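Local coordinates for protein aromatic amino acid aminotransferase I (Candida albicans WO-1, PDB 6HNU) that probably transfers the amino group of aromatic L-amino acids to 2-oxoglutarate, giving an aromatic oxo-acid and L-glutamate, with pyridoxal 5'-phosphate as cofactor, at residues K57-I62 / T82-K87. Residues are numbered along the deposited sequence; the frame is centred on the assembly and turned at random.
Sequences KVTADI and TIEVFK
K57 and E84 meet on one face of a two-stranded antiparallel sheet, formed by 57-62 and 82-86, whose N-to-C directions make an angle of 167°; it lies away from the cofactor site. The extended K57 chain reaches across to E84, which pairs with T59, the next pair on this face, and NZ makes a salt bridge of 2.7 Å with E84 OE2, approaching from above the carboxylate plane. On its way it runs alongside F86: K57 CD lies over one face of the ring, 4.0 Å from the centroid and 27° off the normal, a CH-pi contact. A chi1 of 85° sets K57 CG between its own backbone N and carbonyl carbon, from where the extended chain passes the F86 ring and ends at E84. Next to the salt bridge, T59 CG2 packs against E84 CG at 3.7 Å, while T59 OG1 bonds to T59 OG1 of the second subunit, whose strand continues the sheet across the dimer interface.

The other face is apolar. V58 lies beside V85, A60 CB meets I83 CG1, and I62 crosses I83 at about a right angle; helix 334-377 covers I62 and I83. Two hydrogen-bonded pairs fix the register: V85 N to V58 O (2.8 Å) and V58 N to V85 O, I83 N to A60 O and A60 N to I83 O. At the other end of the face bearing K57, T82 OG1 donates to D61 OD1 over 2.5 Å, from above the carboxylate plane.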
ATOM      1  N   LYS B  57      11.113   1.931 -21.507  1.00 21.96           N
ATOM      2  CA  LYS B  57      10.408   0.648 -21.524  1.00 22.64           C
ATOM      3  C   LYS B  57      10.877  -0.209 -20.358  1.00 21.53           C
ATOM      4  O   LYS B  57      11.962   0.068 -19.788  1.00 22.56           O
ATOM      5  CB  LYS B  57      10.611  -0.088 -22.853  1.00 25.96           C
ATOM      6  CG  LYS B  57      11.857  -0.935 -22.977  1.00 26.28           C
ATOM      7  CD  LYS B  57      11.904  -1.692 -24.307  1.00 27.83           C
ATOM      8  CE  LYS B  57      13.206  -2.445 -24.477  1.00 30.88           C
ATOM      9  NZ  LYS B  57      13.359  -3.004 -25.840  1.00 31.97           N
ATOM     10  N   VAL B  58      10.028  -1.167 -20.021  1.00 22.59           N
ATOM     11  CA  VAL B  58      10.351  -2.287 -19.096  1.00 21.94           C
ATOM     12  C   VAL B  58      10.071  -3.585 -19.850  1.00 22.46           C
ATOM     13  O   VAL B  58       9.126  -3.619 -20.731  1.00 22.01           O
ATOM     14  CB  VAL B  58       9.569  -2.200 -17.777  1.00 22.22           C
ATOM     15  CG1 VAL B  58       8.074  -2.320 -17.969  1.00 23.50           C
ATOM     16  CG2 VAL B  58      10.047  -3.275 -16.823  1.00 25.25           C
ATOM     17  N   THR B  59      10.898  -4.593 -19.598  1.00 20.17           N
ATOM     18  CA  THR B  59      10.706  -5.937 -20.196  1.00 21.75           C
ATOM     19  C   THR B  59      10.778  -6.963 -19.077  1.00 22.37           C
ATOM     20  O   THR B  59      11.350  -6.647 -18.032  1.00 22.27           O
ATOM     21  CB  THR B  59      11.729  -6.224 -21.306  1.00 23.88           C
ATOM     22  OG1 THR B  59      12.974  -6.528 -20.682  1.00 26.08           O
ATOM     23  CG2 THR B  59      11.895  -5.064 -22.259  1.00 24.52           C
ATOM     24  N   ALA B  60      10.190  -8.133 -19.302  1.00 21.96           N
ATOM     25  CA  ALA B  60      10.398  -9.324 -18.466  1.00 22.57           C
ATOM     26  C   ALA B  60      10.484 -10.571 -19.350  1.00 23.64           C
ATOM     27  O   ALA B  60       9.818 -10.624 -20.392  1.00 21.67           O
ATOM     28  CB  ALA B  60       9.292  -9.457 -17.457  1.00 23.16           C
ATOM     29  N   ASP B  61      11.276 -11.554 -18.913  1.00 22.24           N
ATOM     30  CA  ASP B  61      11.331 -12.886 -19.537  1.00 21.96           C
ATOM     31  C   ASP B  61      10.481 -13.808 -18.680  1.00 19.37           C
ATOM     32  O   ASP B  61      10.690 -13.814 -17.445  1.00 20.29           O
ATOM     33  CB  ASP B  61      12.771 -13.356 -19.647  1.00 25.11           C
ATOM     34  CG  ASP B  61      13.594 -12.607 -20.677  1.00 25.63           C
ATOM     35  OD1 ASP B  61      13.032 -11.721 -21.407  1.00 23.69           O
ATOM     36  OD2 ASP B  61      14.789 -12.943 -20.740  1.00 24.91           O
ATOM     37  N   ILE B  62       9.507 -14.477 -19.302  1.00 18.97           N
ATOM     38  CA  ILE B  62       8.491 -15.310 -18.614  1.00 20.21           C
ATOM     39  C   ILE B  62       8.379 -16.649 -19.320  1.00 21.14           C
ATOM     40  O   ILE B  62       8.754 -16.766 -20.487  1.00 20.99           O
ATOM     41  CB  ILE B  62       7.154 -14.547 -18.567  1.00 20.04           C
ATOM     42  CG1 ILE B  62       6.471 -14.500 -19.933  1.00 21.60           C
ATOM     43  CG2 ILE B  62       7.423 -13.149 -17.997  1.00 20.47           C
ATOM     44  CD1 ILE B  62       5.178 -13.679 -19.951  1.00 22.01           C
ATOM     45  N   THR B  82       9.841 -12.817 -24.137  1.00 25.56           N
ATOM     46  CA  THR B  82      10.096 -11.462 -23.616  1.00 26.03           C
ATOM     47  C   THR B  82       8.833 -10.628 -23.836  1.00 26.03           C
ATOM     48  O   THR B  82       8.437 -10.443 -25.000  1.00 29.77           O
ATOM     49  CB  THR B  82      11.372 -10.856 -24.217  1.00 25.79           C
ATOM     50  OG1 THR B  82      12.449 -11.739 -23.883  1.00 24.43           O
ATOM     51  CG2 THR B  82      11.642  -9.442 -23.739  1.00 25.03           C
ATOM     52  N   ILE B  83       8.243 -10.126 -22.754  1.00 23.62           N
ATOM     53  CA  ILE B  83       7.150  -9.118 -22.829  1.00 21.95           C
ATOM     54  C   ILE B  83       7.802  -7.741 -22.642  1.00 21.37           C
ATOM     55  O   ILE B  83       8.740  -7.610 -21.855  1.00 20.89           O
ATOM     56  CB  ILE B  83       6.035  -9.401 -21.798  1.00 22.68           C
ATOM     57  CG1 ILE B  83       6.626  -9.648 -20.407  1.00 21.88           C
ATOM     58  CG2 ILE B  83       5.185 -10.573 -22.265  1.00 25.77           C
ATOM     59  CD1 ILE B  83       5.635  -9.652 -19.257  1.00 22.85           C
ATOM     60  N   GLU B  84       7.285  -6.762 -23.358  1.00 21.16           N
ATOM     61  CA  GLU B  84       7.787  -5.384 -23.399  1.00 23.08           C
ATOM     62  C   GLU B  84       6.612  -4.443 -23.169  1.00 22.66           C
ATOM     63  O   GLU B  84       5.550  -4.620 -23.818  1.00 19.96           O
ATOM     64  CB  GLU B  84       8.420  -5.099 -24.755  1.00 24.54           C
ATOM     65  CG  GLU B  84       9.645  -5.942 -25.025  1.00 27.70           C
ATOM     66  CD  GLU B  84      10.488  -5.363 -26.151  1.00 32.06           C
ATOM     67  OE1 GLU B  84       9.886  -5.046 -27.185  1.00 34.17           O
ATOM     68  OE2 GLU B  84      11.728  -5.165 -25.958  1.00 37.29           O
ATOM     69  N   VAL B  85       6.789  -3.535 -22.214  1.00 22.78           N
ATOM     70  CA  VAL B  85       5.914  -2.357 -22.061  1.00 21.03           C
ATOM     71  C   VAL B  85       6.733  -1.090 -22.302  1.00 23.06           C
ATOM     72  O   VAL B  85       7.528  -0.665 -21.440  1.00 23.09           O
ATOM     73  CB  VAL B  85       5.207  -2.364 -20.705  1.00 21.19           C
ATOM     74  CG1 VAL B  85       4.200  -1.234 -20.681  1.00 20.26           C
ATOM     75  CG2 VAL B  85       4.524  -3.719 -20.460  1.00 22.88           C
ATOM     76  N   PHE B  86       6.505  -0.468 -23.453  1.00 21.30           N
ATOM     77  CA  PHE B  86       7.076   0.844 -23.799  1.00 21.27           C
ATOM     78  C   PHE B  86       6.310   1.970 -23.100  1.00 20.87           C
ATOM     79  O   PHE B  86       5.116   1.804 -22.727  1.00 19.29           O
ATOM     80  CB  PHE B  86       7.019   1.021 -25.319  1.00 21.60           C
ATOM     81  CG  PHE B  86       7.997   0.155 -26.060  1.00 22.18           C
ATOM     82  CD1 PHE B  86       7.658  -1.134 -26.442  1.00 23.38           C
ATOM     83  CD2 PHE B  86       9.255   0.639 -26.388  1.00 23.96           C
ATOM     84  CE1 PHE B  86       8.561  -1.910 -27.159  1.00 26.54           C
ATOM     85  CE2 PHE B  86      10.162  -0.154 -27.090  1.00 25.45           C
ATOM     86  CZ  PHE B  86       9.811  -1.424 -27.466  1.00 26.14           C
ATOM     87  N   LYS B  87       6.989   3.121 -22.985  1.00 20.80           N
ATOM     88  CA  LYS B  87       6.423   4.390 -22.474  1.00 21.84           C
ATOM     89  C   LYS B  87       5.244   4.825 -23.353  1.00 21.44           C
ATOM     90  O   LYS B  87       4.201   5.251 -22.783  1.00 20.23           O
ATOM     91  CB  LYS B  87       7.534   5.446 -22.425  1.00 23.25           C
ATOM     92  CG  LYS B  87       7.134   6.826 -21.909  1.00 25.47           C
ATOM     93  CD  LYS B  87       8.336   7.526 -21.310  1.00 25.84           C
ATOM     94  CE  LYS B  87       8.083   8.942 -20.893  1.00 25.01           C
ATOM     95  NZ  LYS B  87       9.332   9.604 -20.483  1.00 23.70           N
TER